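Lipase (Pelosinus fermentans, PDB 5AH0) hydrolyses the polyester poly(butylene adipate-co-terephthalate) and, as a zinc-binding lipase of the alpha/beta-hydrolase superfamily, probably cleaves the ester bonds of lipids. Local coordinates at residues 51-56 / 236-241; 166-169 / 173-176; 10-15 / 176-181. One frame throughout, in Å; residues are numbered along the deposited sequence.

Contact 1: 51-56 / 236-241; sequences VSSNWD and NWDLST. With ZN (zinc ion), chain C.
Ser53 and Asp238 bring their backbones closest, 6.4 Å between CA atoms, where the start of helix 54-66 faces helix 235-238. The motif is a helix N-cap reinforced from outside: Ser53 holds the N-cap position, and a carboxylate 185 residues along the chain grips the same helix end. Within 51-56, Ser53 OG accepts a bent bond from Trp55 N (3.2 Å, N-H...O angle 136°). Asp238 OD2 collects two donors. Asn54 N reaches it at 2.9 Å in a nearly straight bond of 170°, coming almost along the C-O axis of the carboxylate. Ser53 OG donates to the same oxygen from its syn side at 3.0 Å, tilted out of the carboxylate plane. With OG anti to the backbone N, the seryl hydroxyl accepts from Trp55 N and donates to Asp238. This pairing of a carboxylate with the positive end of a helix would probably stabilise the charge on Asp238.

Asn54 lays its amide obliquely across Asp238, the two flat groups only 19° apart and ND2 3.6 Å from Asp238 CB. Its polar atoms bond to other partners, OD1 to Thr119 and ND2 to Gln118, which hold the amide, the Gln118 bond being consistent with this orientation. One residue along the helix, Trp55 stacks on His76, a zinc ligand. The next, Asp56, points its carboxylate to the metal site completed by His76, His82 and Asp233; its OD2 is held by Gln204, while its OD1 binds zinc at 1.9 Å.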
loop_
_atom_site.group_PDB
_atom_site.type_symbol
_atom_site.label_atom_id
_atom_site.label_comp_id
_atom_site.label_asym_id
_atom_site.label_seq_id
_atom_site.Cartn_x
_atom_site.Cartn_y
_atom_site.Cartn_z
ATOM N N VAL A 51 0.126 -8.598 -3.266
ATOM C CA VAL A 51 -1.035 -8.633 -4.165
ATOM C C VAL A 51 -2.368 -9.070 -3.535
ATOM O O VAL A 51 -3.346 -9.301 -4.254
ATOM C CB VAL A 51 -0.769 -9.553 -5.363
ATOM C CG1 VAL A 51 0.367 -8.980 -6.237
ATOM C CG2 VAL A 51 -0.447 -10.948 -4.881
ATOM N N SER A 52 -2.418 -9.196 -2.211
ATOM C CA SER A 52 -3.680 -9.484 -1.536
ATOM C C SER A 52 -4.641 -8.288 -1.588
ATOM O O SER A 52 -4.285 -7.191 -2.036
ATOM C CB SER A 52 -3.435 -9.875 -0.074
ATOM O OG SER A 52 -2.566 -10.990 0.036
ATOM N N SER A 53 -5.856 -8.522 -1.104
ATOM C CA SER A 53 -6.879 -7.492 -0.931
ATOM C C SER A 53 -6.495 -6.500 0.177
ATOM O O SER A 53 -5.655 -6.800 1.023
ATOM C CB SER A 53 -8.223 -8.156 -0.603
ATOM O OG SER A 53 -9.168 -7.237 -0.072
ATOM N N ASN A 54 -7.124 -5.331 0.181
ATOM C CA ASN A 54 -6.911 -4.363 1.243
ATOM C C ASN A 54 -7.408 -4.896 2.587
ATOM O O ASN A 54 -6.767 -4.696 3.617
ATOM C CB ASN A 54 -7.595 -3.040 0.891
ATOM C CG ASN A 54 -6.763 -2.189 -0.078
ATOM O OD1 ASN A 54 -5.563 -1.992 0.119
ATOM N ND2 ASN A 54 -7.402 -1.690 -1.128
ATOM N N TRP A 55 -8.539 -5.596 2.566
ATOM C CA TRP A 55 -9.056 -6.258 3.755
ATOM C C TRP A 55 -8.020 -7.219 4.316
ATOM O O TRP A 55 -7.743 -7.216 5.513
ATOM C CB TRP A 55 -10.354 -7.007 3.440
ATOM C CG TRP A 55 -10.959 -7.733 4.625
ATOM C CD1 TRP A 55 -10.585 -8.951 5.125
ATOM C CD2 TRP A 55 -12.056 -7.289 5.437
ATOM N NE1 TRP A 55 -11.369 -9.283 6.203
ATOM C CE2 TRP A 55 -12.285 -8.285 6.412
ATOM C CE3 TRP A 55 -12.864 -6.147 5.435
ATOM C CZ2 TRP A 55 -13.292 -8.177 7.372
ATOM C CZ3 TRP A 55 -13.864 -6.040 6.390
ATOM C CH2 TRP A 55 -14.067 -7.049 7.348
ATOM N N ASP A 56 -7.471 -8.065 3.455
ATOM C CA ASP A 56 -6.450 -9.009 3.880
ATOM C C ASP A 56 -5.200 -8.297 4.379
ATOM O O ASP A 56 -4.643 -8.659 5.414
ATOM C CB ASP A 56 -6.083 -9.948 2.740
ATOM C CG ASP A 56 -7.107 -11.038 2.529
ATOM O OD1 ASP A 56 -8.294 -10.822 2.869
ATOM O OD2 ASP A 56 -6.721 -12.115 2.018
ATOM N N ASN A 236 -6.001 -6.960 -7.683
ATOM C CA ASN A 236 -6.447 -6.602 -9.026
ATOM C C ASN A 236 -7.890 -6.074 -9.049
ATOM O O ASN A 236 -8.246 -5.263 -9.900
ATOM C CB ASN A 236 -6.284 -7.797 -9.969
ATOM C CG ASN A 236 -7.206 -8.945 -9.613
ATOM O OD1 ASN A 236 -7.539 -9.142 -8.445
ATOM N ND2 ASN A 236 -7.618 -9.715 -10.618
ATOM N N TRP A 237 -8.714 -6.496 -8.100
ATOM C CA TRP A 237 -10.039 -5.899 -7.983
ATOM C C TRP A 237 -9.965 -4.570 -7.231
ATOM O O TRP A 237 -10.465 -3.554 -7.708
ATOM C CB TRP A 237 -11.003 -6.850 -7.284
ATOM C CG TRP A 237 -12.319 -6.231 -6.986
ATOM C CD1 TRP A 237 -12.815 -5.912 -5.756
ATOM C CD2 TRP A 237 -13.308 -5.823 -7.938
ATOM N NE1 TRP A 237 -14.065 -5.353 -5.882
ATOM C CE2 TRP A 237 -14.387 -5.284 -7.212
ATOM C CE3 TRP A 237 -13.388 -5.873 -9.332
ATOM C CZ2 TRP A 237 -15.530 -4.796 -7.834
ATOM C CZ3 TRP A 237 -14.525 -5.389 -9.948
ATOM C CH2 TRP A 237 -15.579 -4.855 -9.200
ATOM N N ASP A 238 -9.313 -4.582 -6.071
ATOM C CA ASP A 238 -9.247 -3.409 -5.203
ATOM C C ASP A 238 -8.473 -2.240 -5.830
ATOM O O ASP A 238 -8.662 -1.083 -5.456
ATOM C CB ASP A 238 -8.608 -3.784 -3.860
ATOM C CG ASP A 238 -9.631 -4.180 -2.808
ATOM O OD1 ASP A 238 -10.840 -3.960 -3.039
ATOM O OD2 ASP A 238 -9.219 -4.698 -1.744
ATOM N N LEU A 239 -7.577 -2.542 -6.757
ATOM C CA LEU A 239 -6.810 -1.492 -7.422
ATOM C C LEU A 239 -7.570 -0.852 -8.571
ATOM O O LEU A 239 -7.237 0.252 -8.997
ATOM C CB LEU A 239 -5.484 -2.056 -7.932
ATOM C CG LEU A 239 -4.472 -2.329 -6.823
ATOM C CD1 LEU A 239 -3.231 -3.002 -7.384
ATOM C CD2 LEU A 239 -4.111 -1.020 -6.142
ATOM N N SER A 240 -8.586 -1.546 -9.075
ATOM C CA SER A 240 -9.352 -1.032 -10.199
ATOM C C SER A 240 -10.238 0.132 -9.789
ATOM O O SER A 240 -10.532 0.329 -8.606
ATOM C CB SER A 240 -10.207 -2.138 -10.820
ATOM O OG SER A 240 -11.215 -2.570 -9.928
ATOM N N THR A 241 -10.674 0.892 -10.784
ATOM C CA THR A 241 -11.612 1.982 -10.572
ATOM C C THR A 241 -12.914 1.429 -10.004
ATOM O O THR A 241 -13.592 2.084 -9.207
ATOM C CB THR A 241 -11.888 2.718 -11.878
ATOM O OG1 THR A 241 -12.357 1.778 -12.854
ATOM C CG2 THR A 241 -10.614 3.358 -12.391
HETATM ZN ZN ZN C . -9.674 -11.896 2.031
#

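Contact 2: 166-169 / 173-176; sequences TTLA and NIFG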
loop_
_atom_site.group_PDB
_atom_site.type_symbol
_atom_site.label_atom_id
_atom_site.label_comp_id
_atom_site.label_asym_id
_atom_site.label_seq_id
_atom_site.Cartn_x
_atom_site.Cartn_y
_atom_site.Cartn_z
ATOM N N THR A 166 -6.786 2.616 -10.240
ATOM C CA THR A 166 -5.891 2.805 -11.381
ATOM C C THR A 166 -6.384 2.147 -12.659
ATOM O O THR A 166 -6.793 0.987 -12.630
ATOM C CB THR A 166 -4.522 2.200 -11.144
ATOM O OG1 THR A 166 -4.069 2.527 -9.835
ATOM C CG2 THR A 166 -3.575 2.751 -12.153
ATOM N N THR A 167 -6.266 2.837 -13.794
ATOM C CA THR A 167 -6.630 2.222 -15.067
ATOM C C THR A 167 -5.641 1.100 -15.427
ATOM O O THR A 167 -5.905 0.286 -16.302
ATOM C CB THR A 167 -6.721 3.275 -16.184
ATOM O OG1 THR A 167 -5.506 4.013 -16.264
ATOM C CG2 THR A 167 -7.819 4.251 -15.852
ATOM N N LEU A 168 -4.521 1.027 -14.716
ATOM C CA LEU A 168 -3.602 -0.088 -14.910
ATOM C C LEU A 168 -4.281 -1.396 -14.533
ATOM O O LEU A 168 -4.093 -2.417 -15.186
ATOM C CB LEU A 168 -2.344 0.069 -14.066
ATOM C CG LEU A 168 -1.225 -0.913 -14.418
ATOM C CD1 LEU A 168 -0.389 -0.408 -15.588
ATOM C CD2 LEU A 168 -0.360 -1.201 -13.225
ATOM N N ALA A 169 -5.088 -1.356 -13.481
ATOM C CA ALA A 169 -5.775 -2.562 -13.024
ATOM C C ALA A 169 -7.074 -2.809 -13.797
ATOM O O ALA A 169 -7.592 -3.925 -13.788
ATOM C CB ALA A 169 -6.057 -2.479 -11.520
ATOM N N ASN A 173 -5.361 -7.674 -17.997
ATOM C CA ASN A 173 -4.206 -8.451 -18.421
ATOM C C ASN A 173 -2.885 -7.756 -18.135
ATOM O O ASN A 173 -1.860 -8.398 -17.924
ATOM C CB ASN A 173 -4.299 -8.759 -19.905
ATOM C CG ASN A 173 -4.782 -10.158 -20.168
ATOM O OD1 ASN A 173 -4.753 -11.009 -19.281
ATOM N ND2 ASN A 173 -5.243 -10.407 -21.388
ATOM N N ILE A 174 -2.898 -6.435 -18.126
ATOM C CA ILE A 174 -1.650 -5.712 -17.970
ATOM C C ILE A 174 -1.241 -5.657 -16.495
ATOM O O ILE A 174 -0.071 -5.468 -16.166
ATOM C CB ILE A 174 -1.758 -4.306 -18.573
ATOM C CG1 ILE A 174 -0.366 -3.683 -18.704
ATOM C CG2 ILE A 174 -2.709 -3.443 -17.761
ATOM C CD1 ILE A 174 -0.296 -2.566 -19.714
ATOM N N PHE A 175 -2.212 -5.858 -15.612
ATOM C CA PHE A 175 -1.944 -6.022 -14.184
ATOM C C PHE A 175 -0.959 -7.166 -13.924
ATOM O O PHE A 175 -0.001 -7.012 -13.183
ATOM C CB PHE A 175 -3.253 -6.274 -13.436
ATOM C CG PHE A 175 -3.070 -6.770 -12.028
ATOM C CD1 PHE A 175 -2.922 -8.129 -11.766
ATOM C CD2 PHE A 175 -3.075 -5.882 -10.966
ATOM C CE1 PHE A 175 -2.761 -8.585 -10.487
ATOM C CE2 PHE A 175 -2.923 -6.337 -9.668
ATOM C CZ PHE A 175 -2.764 -7.686 -9.428
ATOM N N GLY A 176 -1.218 -8.324 -14.519
ATOM C CA GLY A 176 -0.326 -9.461 -14.382
ATOM C C GLY A 176 1.000 -9.266 -15.106
ATOM O O GLY A 176 2.031 -9.790 -14.685
#
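Leu168 and Ile174 meet at a corner of this alpha/beta-hydrolase fold, where the short, weakly bonded helix 167-170 gives way to the long helix 173-190.

The apolar contacts come first. Ile174 directs its CB at the first helix and touches with its CG2 branch: this methyl lies 4.4 Å from Leu168 CD1. Because CG1 takes the place anti to the backbone N (chi1 -167°), CG2 falls between N and the carbonyl carbon and is thereby turned toward 166-169. The Phe175 ring lies more loosely beside Ala169, with Phe175 CD2 4.6 Å from Ala169 CB. Helix 288-294 covers the same corner, with Ile294 against Leu168 and Phe290 and Phe293 against Ile174; Phe175 also meets the ring of Phe12.

The polar atom facing across is a backbone one, Leu168 O. It aims at the first turns of helix 173-190 and abuts Ile174 CG2 at 3.1 Å, while Phe175 N lies 3.9 Å from that oxygen, too far for a hydrogen bond. Within 166-169, Ala169 N bonds to Thr166 O at 3.0 Å, and Thr167 N bonds to Asn319 OD1.

With 180 Å² buried, the contact sets a methyl against a carbonyl and backs it with looser apolar packing, which makes it one of van der Waals fit without a hydrogen bond between the segments.

Contact 3: 10-15 / 176-181; sequences HGFMGW and GDFAKN
Met13 reaches from a loop to Ala179 on helix 173-190, and its path carries much of the contact. From CB, which heads for the helix, the chain passes to CG, lying over one face of the neighbouring Phe12 ring near its rim and 4.3 Å from Phe178 CE2. Folding at chi2 (-63°) and chi3 (-54°) then carries SD to 3.7 Å from Ala179 CB and brings the tip, CE, to 3.8 Å from Ala179 O. Beside it Phe12 and Phe178 lie nearly parallel but displaced, their planes 30° apart and centroids 5.6 Å apart; overlap is slight, with Phe12 CE2 nearest Phe178 CD2.

Met13 sits in a type II turn from Gly11 to Gly14, whose Gly11 O takes both Gly14 N and His10 ND1 (3.1 Å). This His-Gly loop after strand 6-9 probably corresponds to the one that, in related lipases, helps shape the oxyanion hole.

Helix 173-190 flanks the loop, its Leu182 and Val183 also touching Met13; helix 215-223 adds Phe223 against Ala179, helix 288-294 sets Phe290 edge-to-face with Phe178, and strand 6-9 leads in.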
loop_
_atom_site.group_PDB
_atom_site.type_symbol
_atom_site.label_atom_id
_atom_site.label_comp_id
_atom_site.label_asym_id
_atom_site.label_seq_id
_atom_site.Cartn_x
_atom_site.Cartn_y
_atom_site.Cartn_z
ATOM N N HIS A 10 4.245 -0.518 2.648
ATOM C CA HIS A 10 4.462 -0.634 1.200
ATOM C C HIS A 10 3.164 -0.840 0.416
ATOM O O HIS A 10 2.121 -1.191 0.985
ATOM C CB HIS A 10 5.437 -1.777 0.898
ATOM C CG HIS A 10 4.891 -3.135 1.213
ATOM N ND1 HIS A 10 3.910 -3.738 0.453
ATOM C CD2 HIS A 10 5.194 -4.012 2.200
ATOM C CE1 HIS A 10 3.629 -4.925 0.965
ATOM N NE2 HIS A 10 4.392 -5.114 2.029
ATOM N N GLY A 11 3.239 -0.636 -0.896
ATOM C CA GLY A 11 2.055 -0.737 -1.727
ATOM C C GLY A 11 1.983 -2.004 -2.564
ATOM O O GLY A 11 2.384 -3.087 -2.131
ATOM N N PHE A 12 1.441 -1.859 -3.768
ATOM C CA PHE A 12 1.304 -2.954 -4.720
ATOM C C PHE A 12 2.670 -3.536 -5.128
ATOM O O PHE A 12 3.537 -2.804 -5.575
ATOM C CB PHE A 12 0.510 -2.436 -5.925
ATOM C CG PHE A 12 0.437 -3.383 -7.084
ATOM C CD1 PHE A 12 0.154 -4.727 -6.901
ATOM C CD2 PHE A 12 0.638 -2.912 -8.372
ATOM C CE1 PHE A 12 0.086 -5.595 -7.989
ATOM C CE2 PHE A 12 0.574 -3.763 -9.458
ATOM C CZ PHE A 12 0.294 -5.109 -9.269
ATOM N N MET A 13 2.837 -4.849 -4.955
ATOM C CA MET A 13 4.082 -5.576 -5.254
ATOM C C MET A 13 5.243 -5.212 -4.346
ATOM O O MET A 13 6.381 -5.619 -4.596
ATOM C CB MET A 13 4.525 -5.365 -6.704
ATOM C CG MET A 13 3.537 -5.825 -7.758
ATOM S SD MET A 13 3.253 -7.583 -7.689
ATOM C CE MET A 13 4.905 -8.268 -7.806
ATOM N N GLY A 14 4.960 -4.462 -3.289
ATOM C CA GLY A 14 5.975 -4.119 -2.307
ATOM C C GLY A 14 6.500 -5.349 -1.590
ATOM O O GLY A 14 5.831 -6.385 -1.573
ATOM N N TRP A 15 7.693 -5.229 -1.001
ATOM C CA TRP A 15 8.399 -6.351 -0.359
ATOM C C TRP A 15 9.027 -5.980 0.990
ATOM O O TRP A 15 9.299 -4.809 1.257
ATOM C CB TRP A 15 9.488 -6.888 -1.300
ATOM C CG TRP A 15 10.533 -5.879 -1.627
ATOM C CD1 TRP A 15 11.726 -5.683 -0.980
ATOM C CD2 TRP A 15 10.490 -4.913 -2.686
ATOM N NE1 TRP A 15 12.423 -4.644 -1.571
ATOM C CE2 TRP A 15 11.692 -4.167 -2.628
ATOM C CE3 TRP A 15 9.558 -4.609 -3.682
ATOM C CZ2 TRP A 15 11.977 -3.138 -3.525
ATOM C CZ3 TRP A 15 9.843 -3.577 -4.562
ATOM C CH2 TRP A 15 11.039 -2.855 -4.475
ATOM N N GLY A 176 -1.218 -8.324 -14.519
ATOM C CA GLY A 176 -0.326 -9.461 -14.382
ATOM C C GLY A 176 1.000 -9.266 -15.106
ATOM O O GLY A 176 2.031 -9.790 -14.685
ATOM N N ASP A 177 0.983 -8.521 -16.206
ATOM C CA ASP A 177 2.221 -8.254 -16.916
ATOM C C ASP A 177 3.114 -7.381 -16.051
ATOM O O ASP A 177 4.328 -7.589 -15.976
ATOM C CB ASP A 177 1.966 -7.563 -18.248
ATOM C CG ASP A 177 3.253 -7.253 -18.990
ATOM O OD1 ASP A 177 3.783 -8.160 -19.671
ATOM O OD2 ASP A 177 3.755 -6.113 -18.872
ATOM N N PHE A 178 2.501 -6.400 -15.394
ATOM C CA PHE A 178 3.242 -5.518 -14.515
ATOM C C PHE A 178 3.845 -6.294 -13.348
ATOM O O PHE A 178 4.990 -6.074 -12.976
ATOM C CB PHE A 178 2.367 -4.400 -13.971
ATOM C CG PHE A 178 3.113 -3.479 -13.065
ATOM C CD1 PHE A 178 3.927 -2.498 -13.594
ATOM C CD2 PHE A 178 3.063 -3.638 -11.692
ATOM C CE1 PHE A 178 4.658 -1.674 -12.768
ATOM C CE2 PHE A 178 3.795 -2.811 -10.855
ATOM C CZ PHE A 178 4.592 -1.835 -11.394
ATOM N N ALA A 179 3.065 -7.191 -12.757
ATOM C CA ALA A 179 3.562 -7.941 -11.621
ATOM C C ALA A 179 4.774 -8.772 -12.020
ATOM O O ALA A 179 5.850 -8.637 -11.423
ATOM C CB ALA A 179 2.474 -8.822 -11.046
ATOM N N LYS A 180 4.599 -9.611 -13.042
ATOM C CA LYS A 180 5.677 -10.449 -13.538
ATOM C C LYS A 180 6.931 -9.633 -13.824
ATOM O O LYS A 180 8.028 -9.992 -13.389
ATOM C CB LYS A 180 5.241 -11.181 -14.801
ATOM C CG LYS A 180 4.251 -12.308 -14.556
ATOM C CD LYS A 180 3.473 -12.620 -15.826
ATOM C CE LYS A 180 2.888 -14.016 -15.761
ATOM N NZ LYS A 180 1.960 -14.286 -16.879
ATOM N N ASN A 181 6.770 -8.508 -14.514
ATOM C CA ASN A 181 7.928 -7.707 -14.884
ATOM C C ASN A 181 8.593 -7.029 -13.692
ATOM O O ASN A 181 9.806 -6.841 -13.685
ATOM C CB ASN A 181 7.535 -6.665 -15.917
ATOM C CG ASN A 181 7.480 -7.240 -17.310
ATOM O OD1 ASN A 181 8.519 -7.483 -17.935
ATOM N ND2 ASN A 181 6.266 -7.469 -17.811
#

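All three contacts are buried, but contact 2 lies farther from the chain's centre and includes Ile174, which is partly exposed, whereas contacts 1 and 3 sit deeper. Contacts 2 and 3 share helix 173-190 and Gly176 and are largely apolar; contact 1 is polar, a charged group serving a helix end beside the zinc site. Side chains join them: Phe175 CE2 packs on Phe12 CZ at 3.5 Å, Leu239 CD1 lies 3.7 Å from Phe12 CG, and Val51 CG1 is 3.5 Å from Met13 SD. Leu239 O and Thr166 N, 2.7 Å apart, probably form a backbone hydrogen bond linking contacts 1 and 2.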